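Local coordinates for protein alpha-galacturonidase (Bacillus subtilis, PDB 3FEF) that hydrolyses alpha-1,4-di-galacturonate and the chromogenic p-nitrophenyl-alpha-D-galacturonic acid, using NAD(+) and manganese as cofactors, at residues K7-G12 / K70-A75; I116-R121 / T146-V151; C249-V254 / V287-L292; L354-Q359 / G384-A389. One frame throughout, in Å; residues are numbered along the deposited sequence.

Interaction 1: K7-G12 / K70-A75; sequences KIAYIG and KKALSA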
loop_
_atom_site.group_PDB
_atom_site.type_symbol
_atom_site.label_atom_id
_atom_site.label_comp_id
_atom_site.label_asym_id
_atom_site.label_seq_id
_atom_site.Cartn_x
_atom_site.Cartn_y
_atom_site.Cartn_z
ATOM N N LYS A 7 -25.564 -23.772 18.413
ATOM C CA LYS A 7 -24.994 -23.606 19.740
ATOM C C LYS A 7 -24.279 -22.269 19.916
ATOM O O LYS A 7 -23.349 -21.937 19.183
ATOM C CB LYS A 7 -24.065 -24.771 20.078
ATOM C CG LYS A 7 -23.020 -24.426 21.105
ATOM C CD LYS A 7 -23.233 -25.141 22.419
ATOM C CE LYS A 7 -22.198 -24.723 23.449
ATOM N NZ LYS A 7 -20.983 -25.592 23.503
ATOM N N ILE A 8 -24.745 -21.508 20.895
ATOM C CA ILE A 8 -24.184 -20.213 21.204
ATOM C C ILE A 8 -23.426 -20.280 22.530
ATOM O O ILE A 8 -23.957 -20.735 23.548
ATOM C CB ILE A 8 -25.299 -19.174 21.310
ATOM C CG1 ILE A 8 -26.035 -19.027 19.975
ATOM C CG2 ILE A 8 -24.742 -17.821 21.752
ATOM C CD1 ILE A 8 -27.326 -18.173 20.081
ATOM N N ALA A 9 -22.168 -19.868 22.515
ATOM C CA ALA A 9 -21.425 -19.722 23.748
ATOM C C ALA A 9 -21.544 -18.261 24.149
ATOM O O ALA A 9 -21.356 -17.364 23.330
ATOM C CB ALA A 9 -19.988 -20.109 23.553
ATOM N N TYR A 10 -21.885 -18.014 25.403
ATOM C CA TYR A 10 -22.026 -16.645 25.867
ATOM C C TYR A 10 -21.038 -16.344 26.980
ATOM O O TYR A 10 -21.204 -16.834 28.092
ATOM C CB TYR A 10 -23.433 -16.389 26.379
ATOM C CG TYR A 10 -23.726 -14.925 26.402
ATOM C CD1 TYR A 10 -24.599 -14.371 25.496
ATOM C CD2 TYR A 10 -23.062 -14.081 27.276
ATOM C CE1 TYR A 10 -24.850 -13.022 25.483
ATOM C CE2 TYR A 10 -23.308 -12.730 27.272
ATOM C CZ TYR A 10 -24.201 -12.208 26.362
ATOM O OH TYR A 10 -24.455 -10.867 26.339
ATOM N N ILE A 11 -20.026 -15.528 26.679
ATOM C CA ILE A 11 -19.029 -15.119 27.658
ATOM C C ILE A 11 -19.423 -13.786 28.298
ATOM O O ILE A 11 -19.501 -12.747 27.635
ATOM C CB ILE A 11 -17.635 -15.020 27.023
ATOM C CG1 ILE A 11 -17.282 -16.339 26.347
ATOM C CG2 ILE A 11 -16.604 -14.642 28.078
ATOM C CD1 ILE A 11 -16.044 -16.288 25.499
ATOM N N GLY A 12 -19.682 -13.838 29.603
ATOM C CA GLY A 12 -20.262 -12.737 30.340
ATOM C C GLY A 12 -21.718 -13.093 30.543
ATOM O O GLY A 12 -22.582 -12.206 30.692
ATOM N N LYS A 70 -13.846 -23.563 28.311
ATOM C CA LYS A 70 -13.751 -24.724 27.445
ATOM C C LYS A 70 -15.110 -25.375 27.216
ATOM O O LYS A 70 -15.443 -25.743 26.106
ATOM C CB LYS A 70 -12.786 -25.753 28.036
ATOM C CG LYS A 70 -12.881 -27.128 27.395
ATOM C CD LYS A 70 -11.831 -28.057 27.978
ATOM C CE LYS A 70 -11.566 -29.249 27.070
ATOM N NZ LYS A 70 -10.556 -30.149 27.709
ATOM N N LYS A 71 -15.888 -25.526 28.274
ATOM C CA LYS A 71 -17.195 -26.147 28.154
ATOM C C LYS A 71 -18.169 -25.255 27.377
ATOM O O LYS A 71 -18.939 -25.739 26.566
ATOM C CB LYS A 71 -17.744 -26.462 29.538
ATOM C CG LYS A 71 -18.148 -27.927 29.735
ATOM C CD LYS A 71 -17.935 -28.362 31.193
ATOM C CE LYS A 71 -18.195 -27.201 32.155
ATOM N NZ LYS A 71 -17.710 -27.471 33.548
ATOM N N ALA A 72 -18.125 -23.952 27.628
ATOM C CA ALA A 72 -18.929 -23.007 26.859
ATOM C C ALA A 72 -18.610 -23.098 25.367
ATOM O O ALA A 72 -19.515 -23.151 24.542
ATOM C CB ALA A 72 -18.715 -21.590 27.357
ATOM N N LEU A 73 -17.323 -23.170 25.040
ATOM C CA LEU A 73 -16.869 -23.025 23.660
ATOM C C LEU A 73 -17.011 -24.300 22.821
ATOM O O LEU A 73 -17.252 -24.235 21.618
ATOM C CB LEU A 73 -15.425 -22.517 23.620
ATOM C CG LEU A 73 -15.140 -21.115 24.198
ATOM C CD1 LEU A 73 -13.663 -20.825 24.156
ATOM C CD2 LEU A 73 -15.894 -19.995 23.467
ATOM N N SER A 74 -16.867 -25.459 23.443
ATOM C CA SER A 74 -16.797 -26.676 22.664
ATOM C C SER A 74 -18.033 -26.805 21.778
ATOM O O SER A 74 -19.158 -26.672 22.249
ATOM C CB SER A 74 -16.629 -27.902 23.569
ATOM O OG SER A 74 -17.880 -28.290 24.105
ATOM N N ALA A 75 -17.805 -27.043 20.490
ATOM C CA ALA A 75 -18.880 -27.169 19.509
ATOM C C ALA A 75 -19.708 -25.895 19.306
ATOM O O ALA A 75 -20.803 -25.955 18.763
ATOM C CB ALA A 75 -19.793 -28.343 19.873
#
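Lys7 reaches out from the strand to the end of the helix opposite and puts its ammonium among main-chain oxygens. Lys7 NZ donates to Ala72 O at 3.0 Å, coming in from above the carbonyl plane (51° out of it). A second bond, from Lys7 NZ to Ser74 O, is modelled at only 2.5 Å, so its exact length is doubtful, although the two groups plainly meet. Two acceptors at the C-terminal end of a helix would probably suit a positive charge. The lysine chain is not straight: it bends at chi2 (112°) and again at chi4, which swings NZ back over the helix end, while Lys7 CG passes 3.6 Å from Ala75 O.

Beyond the lysine, along the strand, the contact turns apolar. Ala9 CB presses on the helix backbone, 3.2 Å from Ala72 O, and meets Leu73 CD2 at 4.1 Å; its small methyl lets strand and helix come close, with the CA atoms of Ala9 and Ala72 5.2 Å apart. Two residues further along the strand, Ile11 CD1 touches the same Leu73 CD2 methyl at 4.2 Å.

Further out, Val79 of strand 78-81 touches both Ile11 and Leu73, and helix 112-136 adds Ile129 against Ile11 and Ala132 and Tyr136 against Leu73. Tyr39 of strand 34-39 lies against Ala72, and the backbone of Lys7 is tied to Asp77 and Ile78. A helix laid on an inner strand of a parallel sheet, with that strand running into a glycine-rich turn at Gly12, is the arrangement of a Rossmann fold, consistent with the predicted NAD(+) site.

Interaction 2: I116-R121 / T146-V151; sequences IIRGLR and TNPMSV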
loop_
_atom_site.group_PDB
_atom_site.type_symbol
_atom_site.label_atom_id
_atom_site.label_comp_id
_atom_site.label_asym_id
_atom_site.label_seq_id
_atom_site.Cartn_x
_atom_site.Cartn_y
_atom_site.Cartn_z
ATOM N N ILE A 116 -8.081 4.377 28.187
ATOM C CA ILE A 116 -6.741 3.810 28.056
ATOM C C ILE A 116 -6.439 2.789 29.156
ATOM O O ILE A 116 -6.007 1.674 28.874
ATOM C CB ILE A 116 -5.668 4.909 28.129
ATOM C CG1 ILE A 116 -5.948 6.011 27.092
ATOM C CG2 ILE A 116 -4.257 4.298 28.024
ATOM C CD1 ILE A 116 -5.213 5.892 25.783
ATOM N N ILE A 117 -6.658 3.183 30.408
ATOM C CA ILE A 117 -6.418 2.301 31.536
ATOM C C ILE A 117 -7.315 1.077 31.407
ATOM O O ILE A 117 -6.860 -0.059 31.566
ATOM C CB ILE A 117 -6.669 3.026 32.897
ATOM C CG1 ILE A 117 -5.690 4.187 33.049
ATOM C CG2 ILE A 117 -6.512 2.062 34.077
ATOM C CD1 ILE A 117 -4.228 3.750 33.081
ATOM N N ARG A 118 -8.585 1.303 31.078
ATOM C CA ARG A 118 -9.518 0.188 30.921
ATOM C C ARG A 118 -9.077 -0.781 29.816
ATOM O O ARG A 118 -9.094 -2.004 29.996
ATOM C CB ARG A 118 -10.934 0.708 30.661
ATOM C CG ARG A 118 -12.017 -0.361 30.631
ATOM C CD ARG A 118 -13.337 0.318 30.277
ATOM N NE ARG A 118 -14.388 -0.611 29.892
ATOM C CZ ARG A 118 -15.556 -0.695 30.519
ATOM N NH1 ARG A 118 -15.796 0.103 31.549
ATOM N NH2 ARG A 118 -16.475 -1.568 30.110
ATOM N N GLY A 119 -8.670 -0.232 28.679
ATOM C CA GLY A 119 -8.211 -1.076 27.586
ATOM C C GLY A 119 -7.051 -1.913 28.082
ATOM O O GLY A 119 -6.979 -3.126 27.866
ATOM N N LEU A 120 -6.128 -1.255 28.760
ATOM C CA LEU A 120 -4.959 -1.929 29.278
ATOM C C LEU A 120 -5.375 -3.165 30.092
ATOM O O LEU A 120 -4.862 -4.252 29.908
ATOM C CB LEU A 120 -4.238 -0.944 30.165
ATOM C CG LEU A 120 -2.743 -0.811 30.082
ATOM C CD1 LEU A 120 -2.245 -1.036 28.653
ATOM C CD2 LEU A 120 -2.411 0.595 30.589
ATOM N N ARG A 121 -6.312 -2.976 31.002
ATOM C CA ARG A 121 -6.866 -4.054 31.822
ATOM C C ARG A 121 -7.533 -5.149 30.971
ATOM O O ARG A 121 -7.481 -6.333 31.288
ATOM C CB ARG A 121 -7.890 -3.425 32.769
ATOM C CG ARG A 121 -8.224 -4.186 34.028
ATOM C CD ARG A 121 -8.733 -3.229 35.145
ATOM N NE ARG A 121 -10.014 -2.592 34.828
ATOM C CZ ARG A 121 -10.208 -1.276 34.797
ATOM N NH1 ARG A 121 -9.216 -0.454 35.089
ATOM N NH2 ARG A 121 -11.398 -0.774 34.499
ATOM N N THR A 146 -18.157 -5.885 24.168
ATOM C CA THR A 146 -17.418 -5.258 25.268
ATOM C C THR A 146 -16.649 -3.995 24.843
ATOM O O THR A 146 -16.107 -3.943 23.747
ATOM C CB THR A 146 -16.383 -6.233 25.863
ATOM O OG1 THR A 146 -16.999 -7.491 26.183
ATOM C CG2 THR A 146 -15.767 -5.634 27.103
ATOM N N ASN A 147 -16.599 -2.997 25.726
ATOM C CA ASN A 147 -15.773 -1.809 25.545
ATOM C C ASN A 147 -14.502 -1.893 26.399
ATOM O O ASN A 147 -14.533 -2.477 27.489
ATOM C CB ASN A 147 -16.570 -0.579 25.953
ATOM C CG ASN A 147 -17.732 -0.319 25.028
ATOM O OD1 ASN A 147 -17.594 -0.400 23.812
ATOM N ND2 ASN A 147 -18.883 -0.010 25.591
ATOM N N PRO A 148 -13.391 -1.280 25.948
ATOM C CA PRO A 148 -13.184 -0.443 24.745
ATOM C C PRO A 148 -13.119 -1.289 23.477
ATOM O O PRO A 148 -12.224 -2.120 23.311
ATOM C CB PRO A 148 -11.841 0.233 25.006
ATOM C CG PRO A 148 -11.116 -0.697 25.914
ATOM C CD PRO A 148 -12.173 -1.366 26.773
HETATM N N MSE A 149 -14.082 -1.056 22.600
HETATM C CA MSE A 149 -14.376 -1.928 21.468
HETATM C C MSE A 149 -13.179 -2.165 20.538
HETATM O O MSE A 149 -12.861 -3.298 20.201
HETATM C CB MSE A 149 -15.491 -1.296 20.665
HETATM C CG MSE A 149 -15.705 -1.978 19.349
HETATM SE SE MSE A 149 -17.136 -3.232 19.580
HETATM C CE MSE A 149 -18.594 -2.069 19.278
ATOM N N SER A 150 -12.535 -1.080 20.131
ATOM C CA SER A 150 -11.426 -1.135 19.199
ATOM C C SER A 150 -10.215 -1.894 19.742
ATOM O O SER A 150 -9.565 -2.627 19.015
ATOM C CB SER A 150 -11.037 0.282 18.792
ATOM O OG SER A 150 -12.168 0.960 18.254
ATOM N N VAL A 151 -9.920 -1.728 21.019
ATOM C CA VAL A 151 -8.826 -2.451 21.630
ATOM C C VAL A 151 -9.135 -3.932 21.819
ATOM O O VAL A 151 -8.344 -4.771 21.424
ATOM C CB VAL A 151 -8.428 -1.820 22.993
ATOM C CG1 VAL A 151 -7.500 -2.774 23.765
ATOM C CG2 VAL A 151 -7.764 -0.419 22.761
HETATM O O HOH W 1 -17.947 -3.259 28.494
#
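Arg118 holds its side chain stretched out: CG lies anti to the backbone N (chi1 -174°), the chain runs straight from there to NE, and this carries the guanidinium past Pro148 to the carbonyl of Asn147. Arg118 NE gives the main bond, 3.0 Å to Asn147 O and fairly straight at 162°. The oxygen lies in the guanidinium plane, at its edge, whereas the donor stands well above the carbonyl plane. From the same guanidinium, Arg118 NH2 reaches Asn147 O only weakly, at 3.4 Å. Water 1, also in the guanidinium plane, bridges the two residues: it accepts from Asn147 N at 3.1 Å and, weakly, from Arg118 NH2.

Asn147 and Pro148 are linked by a cis peptide. The proline ring turns CD and CG to the helix, Pro148 CD 3.9 Å from Arg118 NE and Pro148 CG 3.4 Å from Gly119 CA. A CB on Gly119 would point toward the 146-151 segment and sit tightly against Pro148 CG, so the absence of a side chain lets helix 112-136 come this near. Val151 closes the contact, with Val151 CG1 4.1 Å from Gly119 O.

A leucine in place of Arg118 would probably leave Asn147 O without its charged donor and water 1 with one partner fewer, and so hold the cis turn less firmly.

Pro85 and, on helix 88-96, Met91 and Asp94 touch the arginine chain. The turn it binds lies between strand 141-144 and helix 149-159 of the Rossmann domain, beside the metal: Asn147, the probable substrate-binding residue, has its side chain about 4 Å from the bound magnesium ion and from the side chain of His206.

Interaction 3: C249-V254 / V287-L292; sequences CSAHRV and VWKFHL
The first turn of helix 253-262, in the C-terminal domain of this family 4 glycosidase, is laid against the loop 287-292 by a cation-pi stack of Arg253 on Trp288. The guanidinium lies flat over one face of the indole, planes 8° apart, yet off-centre: Arg253 CZ is 4.3 Å from the centroid of the six-membered ring of Trp288. Two bends in the arginine, at chi2 and chi3 (66°), fold it back to lie this way. At the edge, Arg253 NH1 donates to Val287 O at 3.0 Å, the oxygen lying 12° out of the guanidinium plane, and NE is bound to Gly232 O, so the group is fixed by polar bonds as well as by the ring. Tyr281 meets Trp288 edge-to-face, and a sulfate ion, probably from the crystallisation liquor, sits about 4 Å from the tryptophan side chain.

Just ahead of the helix, Ser250 OG accepts from His252 N at 2.8 Å, which makes an ST turn leading into the N-cap residue His252. Here the two segments run close. Ala251 N donates to Lys289 O at 3.2 Å, a somewhat bent bond, and the same oxygen receives the CA-H of Ser250. The aliphatic part of Lys289 crosses Arg253 at a slant, Lys289 CG 4.0 Å from Arg253 CD, and Lys289 CD is 3.9 Å from Ala251 CB.

Val254 CG2 rests against Phe290 CE1 at 4.0 Å. Water 2 links Cys249 O to His291 N, and the edge of the His291 imidazole comes near that carbonyl through CD2, while its NE2 donates to Trp243 O.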
loop_
_atom_site.group_PDB
_atom_site.type_symbol
_atom_site.label_atom_id
_atom_site.label_comp_id
_atom_site.label_asym_id
_atom_site.label_seq_id
_atom_site.Cartn_x
_atom_site.Cartn_y
_atom_site.Cartn_z
ATOM N N CYS A 249 -29.602 10.547 27.820
ATOM C CA CYS A 249 -30.337 11.400 26.891
ATOM C C CYS A 249 -29.628 12.699 26.550
ATOM O O CYS A 249 -28.713 13.123 27.242
ATOM C CB CYS A 249 -31.701 11.748 27.484
ATOM S SG CYS A 249 -32.774 10.332 27.685
ATOM N N SER A 250 -30.077 13.358 25.491
ATOM C CA SER A 250 -29.452 14.611 25.111
ATOM C C SER A 250 -30.376 15.371 24.192
ATOM O O SER A 250 -31.432 14.880 23.832
ATOM C CB SER A 250 -28.124 14.347 24.396
ATOM O OG SER A 250 -28.274 14.428 22.981
ATOM N N ALA A 251 -29.982 16.578 23.825
ATOM C CA ALA A 251 -30.690 17.312 22.792
ATOM C C ALA A 251 -29.811 17.476 21.538
ATOM O O ALA A 251 -30.036 18.376 20.742
ATOM C CB ALA A 251 -31.143 18.682 23.324
ATOM N N HIS A 252 -28.794 16.630 21.392
ATOM C CA HIS A 252 -27.997 16.603 20.165
ATOM C C HIS A 252 -27.243 17.891 19.829
ATOM O O HIS A 252 -26.838 18.090 18.679
ATOM C CB HIS A 252 -28.899 16.224 19.004
ATOM C CG HIS A 252 -29.709 15.007 19.278
ATOM N ND1 HIS A 252 -31.002 15.068 19.755
ATOM C CD2 HIS A 252 -29.393 13.691 19.204
ATOM C CE1 HIS A 252 -31.460 13.841 19.924
ATOM N NE2 HIS A 252 -30.505 12.988 19.597
ATOM N N ARG A 253 -27.079 18.772 20.815
ATOM C CA ARG A 253 -26.291 19.983 20.624
ATOM C C ARG A 253 -24.855 19.677 20.208
ATOM O O ARG A 253 -24.261 20.410 19.415
ATOM C CB ARG A 253 -26.296 20.838 21.895
ATOM C CG ARG A 253 -27.669 21.464 22.177
ATOM C CD ARG A 253 -27.538 22.812 22.882
ATOM N NE ARG A 253 -26.913 23.815 22.031
ATOM C CZ ARG A 253 -25.908 24.583 22.436
ATOM N NH1 ARG A 253 -25.446 24.456 23.677
ATOM N NH2 ARG A 253 -25.383 25.483 21.622
ATOM N N VAL A 254 -24.290 18.609 20.759
ATOM C CA VAL A 254 -22.910 18.261 20.442
ATOM C C VAL A 254 -22.822 17.781 18.989
ATOM O O VAL A 254 -21.911 18.159 18.255
ATOM C CB VAL A 254 -22.342 17.178 21.388
ATOM C CG1 VAL A 254 -20.899 16.805 20.954
ATOM C CG2 VAL A 254 -22.356 17.666 22.854
ATOM N N VAL A 287 -25.009 22.923 29.824
ATOM C CA VAL A 287 -25.187 23.872 28.719
ATOM C C VAL A 287 -25.253 23.146 27.377
ATOM O O VAL A 287 -25.966 23.567 26.474
ATOM C CB VAL A 287 -24.046 24.885 28.641
ATOM C CG1 VAL A 287 -24.023 25.568 27.254
ATOM C CG2 VAL A 287 -24.159 25.908 29.768
ATOM N N TRP A 288 -24.508 22.048 27.246
ATOM C CA TRP A 288 -24.487 21.310 25.995
ATOM C C TRP A 288 -25.598 20.269 25.972
ATOM O O TRP A 288 -25.751 19.521 25.016
ATOM C CB TRP A 288 -23.086 20.733 25.723
ATOM C CG TRP A 288 -22.204 21.851 25.273
ATOM C CD1 TRP A 288 -21.360 22.587 26.044
ATOM C CD2 TRP A 288 -22.149 22.422 23.955
ATOM N NE1 TRP A 288 -20.768 23.570 25.289
ATOM C CE2 TRP A 288 -21.236 23.493 24.003
ATOM C CE3 TRP A 288 -22.781 22.127 22.741
ATOM C CZ2 TRP A 288 -20.923 24.272 22.872
ATOM C CZ3 TRP A 288 -22.473 22.897 21.624
ATOM C CH2 TRP A 288 -21.557 23.962 21.701
ATOM N N LYS A 289 -26.371 20.240 27.047
ATOM C CA LYS A 289 -27.584 19.413 27.136
ATOM C C LYS A 289 -27.378 17.896 27.046
ATOM O O LYS A 289 -28.143 17.192 26.393
ATOM C CB LYS A 289 -28.652 19.892 26.145
ATOM C CG LYS A 289 -28.977 21.387 26.288
ATOM C CD LYS A 289 -30.364 21.703 25.736
ATOM C CE LYS A 289 -30.797 23.127 26.061
ATOM N NZ LYS A 289 -32.290 23.212 26.020
ATOM N N PHE A 290 -26.376 17.393 27.752
ATOM C CA PHE A 290 -26.205 15.946 27.900
ATOM C C PHE A 290 -25.632 15.733 29.290
ATOM O O PHE A 290 -25.444 16.697 30.011
ATOM C CB PHE A 290 -25.280 15.385 26.804
ATOM C CG PHE A 290 -23.830 15.761 26.983
ATOM C CD1 PHE A 290 -23.395 17.035 26.696
ATOM C CD2 PHE A 290 -22.902 14.823 27.441
ATOM C CE1 PHE A 290 -22.055 17.374 26.858
ATOM C CE2 PHE A 290 -21.567 15.164 27.621
ATOM C CZ PHE A 290 -21.147 16.443 27.336
ATOM N N HIS A 291 -25.353 14.495 29.676
ATOM C CA HIS A 291 -24.856 14.219 31.021
ATOM C C HIS A 291 -23.547 13.438 31.027
ATOM O O HIS A 291 -23.190 12.775 30.052
ATOM C CB HIS A 291 -25.856 13.366 31.805
ATOM C CG HIS A 291 -27.267 13.849 31.732
ATOM N ND1 HIS A 291 -27.833 14.632 32.712
ATOM C CD2 HIS A 291 -28.241 13.630 30.811
ATOM C CE1 HIS A 291 -29.092 14.888 32.394
ATOM N NE2 HIS A 291 -29.368 14.284 31.251
ATOM N N LEU A 292 -22.858 13.488 32.162
ATOM C CA LEU A 292 -21.784 12.560 32.416
ATOM C C LEU A 292 -22.450 11.361 33.069
ATOM O O LEU A 292 -23.555 11.474 33.568
ATOM C CB LEU A 292 -20.768 13.179 33.364
ATOM C CG LEU A 292 -20.290 14.599 33.076
ATOM C CD1 LEU A 292 -19.318 15.012 34.161
ATOM C CD2 LEU A 292 -19.633 14.717 31.688
HETATM O O HOH W 2 -26.351 12.481 27.771
#

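Interaction 4: L354-Q359 / G384-A389; sequences LNLPIQ and GVEMLA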
loop_
_atom_site.group_PDB
_atom_site.type_symbol
_atom_site.label_atom_id
_atom_site.label_comp_id
_atom_site.label_asym_id
_atom_site.label_seq_id
_atom_site.Cartn_x
_atom_site.Cartn_y
_atom_site.Cartn_z
ATOM N N LEU A 354 -10.882 4.855 4.108
ATOM C CA LEU A 354 -9.674 5.400 3.458
ATOM C C LEU A 354 -8.750 6.155 4.403
ATOM O O LEU A 354 -9.221 6.853 5.293
ATOM C CB LEU A 354 -10.070 6.347 2.296
ATOM C CG LEU A 354 -10.672 5.705 1.048
ATOM C CD1 LEU A 354 -10.938 6.729 -0.121
ATOM C CD2 LEU A 354 -9.759 4.577 0.591
ATOM N N ASN A 355 -7.439 6.053 4.161
ATOM C CA ASN A 355 -6.431 6.844 4.877
ATOM C C ASN A 355 -6.323 6.533 6.368
ATOM O O ASN A 355 -5.893 7.373 7.137
ATOM C CB ASN A 355 -6.676 8.362 4.712
ATOM C CG ASN A 355 -6.957 8.766 3.285
ATOM O OD1 ASN A 355 -6.324 8.284 2.339
ATOM N ND2 ASN A 355 -7.914 9.665 3.116
ATOM N N LEU A 356 -6.739 5.347 6.785
ATOM C CA LEU A 356 -6.626 4.950 8.195
ATOM C C LEU A 356 -5.808 3.682 8.203
ATOM O O LEU A 356 -5.914 2.897 7.273
ATOM C CB LEU A 356 -8.011 4.698 8.807
ATOM C CG LEU A 356 -8.640 5.664 9.827
ATOM C CD1 LEU A 356 -8.348 7.125 9.555
ATOM C CD2 LEU A 356 -10.140 5.440 9.962
ATOM N N PRO A 357 -4.987 3.463 9.242
ATOM C CA PRO A 357 -4.065 2.324 9.139
ATOM C C PRO A 357 -4.789 1.006 8.861
ATOM O O PRO A 357 -5.913 0.785 9.330
ATOM C CB PRO A 357 -3.404 2.255 10.524
ATOM C CG PRO A 357 -3.655 3.582 11.168
ATOM C CD PRO A 357 -4.883 4.187 10.522
ATOM N N ILE A 358 -4.153 0.122 8.115
ATOM C CA ILE A 358 -4.759 -1.157 7.878
ATOM C C ILE A 358 -4.643 -2.104 9.100
ATOM O O ILE A 358 -3.710 -1.991 9.902
ATOM C CB ILE A 358 -4.248 -1.763 6.560
ATOM C CG1 ILE A 358 -3.438 -3.017 6.794
ATOM C CG2 ILE A 358 -3.487 -0.730 5.765
ATOM C CD1 ILE A 358 -3.889 -4.099 5.854
ATOM N N GLN A 359 -5.624 -3.001 9.250
ATOM C CA GLN A 359 -5.739 -3.875 10.429
ATOM C C GLN A 359 -6.434 -3.211 11.614
ATOM O O GLN A 359 -6.983 -3.887 12.475
ATOM C CB GLN A 359 -4.365 -4.294 10.904
ATOM C CG GLN A 359 -3.509 -4.841 9.816
ATOM C CD GLN A 359 -3.679 -6.296 9.745
ATOM O OE1 GLN A 359 -4.758 -6.788 9.394
ATOM N NE2 GLN A 359 -2.632 -7.025 10.122
ATOM N N GLY A 384 -10.616 16.849 9.005
ATOM C CA GLY A 384 -10.472 17.105 10.447
ATOM C C GLY A 384 -10.769 15.878 11.303
ATOM O O GLY A 384 -10.117 15.625 12.317
ATOM N N VAL A 385 -11.767 15.116 10.886
ATOM C CA VAL A 385 -12.207 13.948 11.645
ATOM C C VAL A 385 -11.202 12.829 11.463
ATOM O O VAL A 385 -10.919 12.087 12.392
ATOM C CB VAL A 385 -13.609 13.497 11.178
ATOM C CG1 VAL A 385 -14.033 12.217 11.867
ATOM C CG2 VAL A 385 -14.600 14.596 11.469
ATOM N N GLU A 386 -10.656 12.731 10.254
ATOM C CA GLU A 386 -9.681 11.695 9.931
ATOM C C GLU A 386 -8.360 11.927 10.695
ATOM O O GLU A 386 -7.713 10.986 11.151
ATOM C CB GLU A 386 -9.464 11.656 8.407
ATOM C CG GLU A 386 -8.291 10.834 7.924
ATOM C CD GLU A 386 -7.992 11.095 6.454
ATOM O OE1 GLU A 386 -8.819 10.755 5.567
ATOM O OE2 GLU A 386 -6.923 11.656 6.176
HETATM N N MSE A 387 -7.974 13.179 10.861
HETATM C CA MSE A 387 -6.816 13.492 11.695
HETATM C C MSE A 387 -7.028 13.044 13.144
HETATM O O MSE A 387 -6.158 12.436 13.767
HETATM C CB MSE A 387 -6.506 14.990 11.643
HETATM C CG MSE A 387 -6.002 15.477 10.289
HETATM SE SE MSE A 387 -6.301 17.410 10.055
HETATM C CE MSE A 387 -5.399 18.005 11.675
ATOM N N LEU A 388 -8.200 13.332 13.693
ATOM C CA LEU A 388 -8.464 12.873 15.045
ATOM C C LEU A 388 -8.496 11.336 15.127
ATOM O O LEU A 388 -7.967 10.737 16.080
ATOM C CB LEU A 388 -9.757 13.508 15.577
ATOM C CG LEU A 388 -9.583 14.966 16.027
ATOM C CD1 LEU A 388 -10.914 15.733 16.003
ATOM C CD2 LEU A 388 -8.908 15.034 17.410
ATOM N N ALA A 389 -9.117 10.701 14.139
ATOM C CA ALA A 389 -9.316 9.246 14.175
ATOM C C ALA A 389 -7.975 8.516 14.061
ATOM O O ALA A 389 -7.780 7.521 14.738
ATOM C CB ALA A 389 -10.254 8.792 13.081
HETATM O O HOH W 3 -10.709 9.240 6.060
#
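Glu386 OE1 is gripped from two directions, by the amide of Asn355 and by water 3. Asn355 ND2 donates to Glu386 OE1 at 2.8 Å, nearly straight (164°). The oxygen is met on its syn side, though the donor is tilted out of the carboxylate plane, and it lies close to the plane of the amide; the two flat groups are turned 69° against each other. Water 3 donates to Glu386 OE1, at a modelled distance too short to trust, and to Leu354 O at 2.9 Å, bridging the loop backbone to the acid. The other carboxylate oxygen, OE2, forms a salt bridge with Lys383, so both ends of the group are held.

The glutamate gets there fully stretched, CG turned away from the backbone N (chi1 168°) and the chain extended beyond it. Asn355 CB stands over one face of the carboxylate, 3.5 Å from Glu386 CD.

These bonds tie the long connection between two antiparallel neighbours, strands 341-348 and 361-369, to the first turns of helix 383-405 in the C-terminal domain. Replacing Glu386 with an alanine would probably leave the Asn355 amide and Lys383 without their acidic mate and set that part of the loop free to shift.

Beside the polar group the contact is apolar. The Leu356 and Glu386 side chains run past each other in opposite senses, Leu356 CD1 4.1 Å from Glu386 CG, and Leu356 CD1 rests on Ala389 CB at 4.3 Å. Ile393, one turn after Ala389, lies against Leu356, and Asn349 touches the same leucine. Met387, a selenomethionine, packs on Ala398 of a second subunit.

From the N terminus the chain makes the four contacts in series; none nests in another and none cross. Interaction 1 closes a loop of 57 intervening residues, bringing helix 69-73 back onto an inner strand of the Rossmann sheet. Interaction 2, whose nearest atoms are about 6 Å from those of interaction 1, closes a shorter loop in the same domain and joins helix 112-136 to the turn before helix 149-159. The C-terminal domain follows: 249-254 with 287-292 ties the start of helix 253-262 to a later loop, and 354-359 with 384-389 fastens an inter-strand loop to helix 383-405. That helix also reaches interaction 2, where Gln396 touches Val151, so it links the two domains.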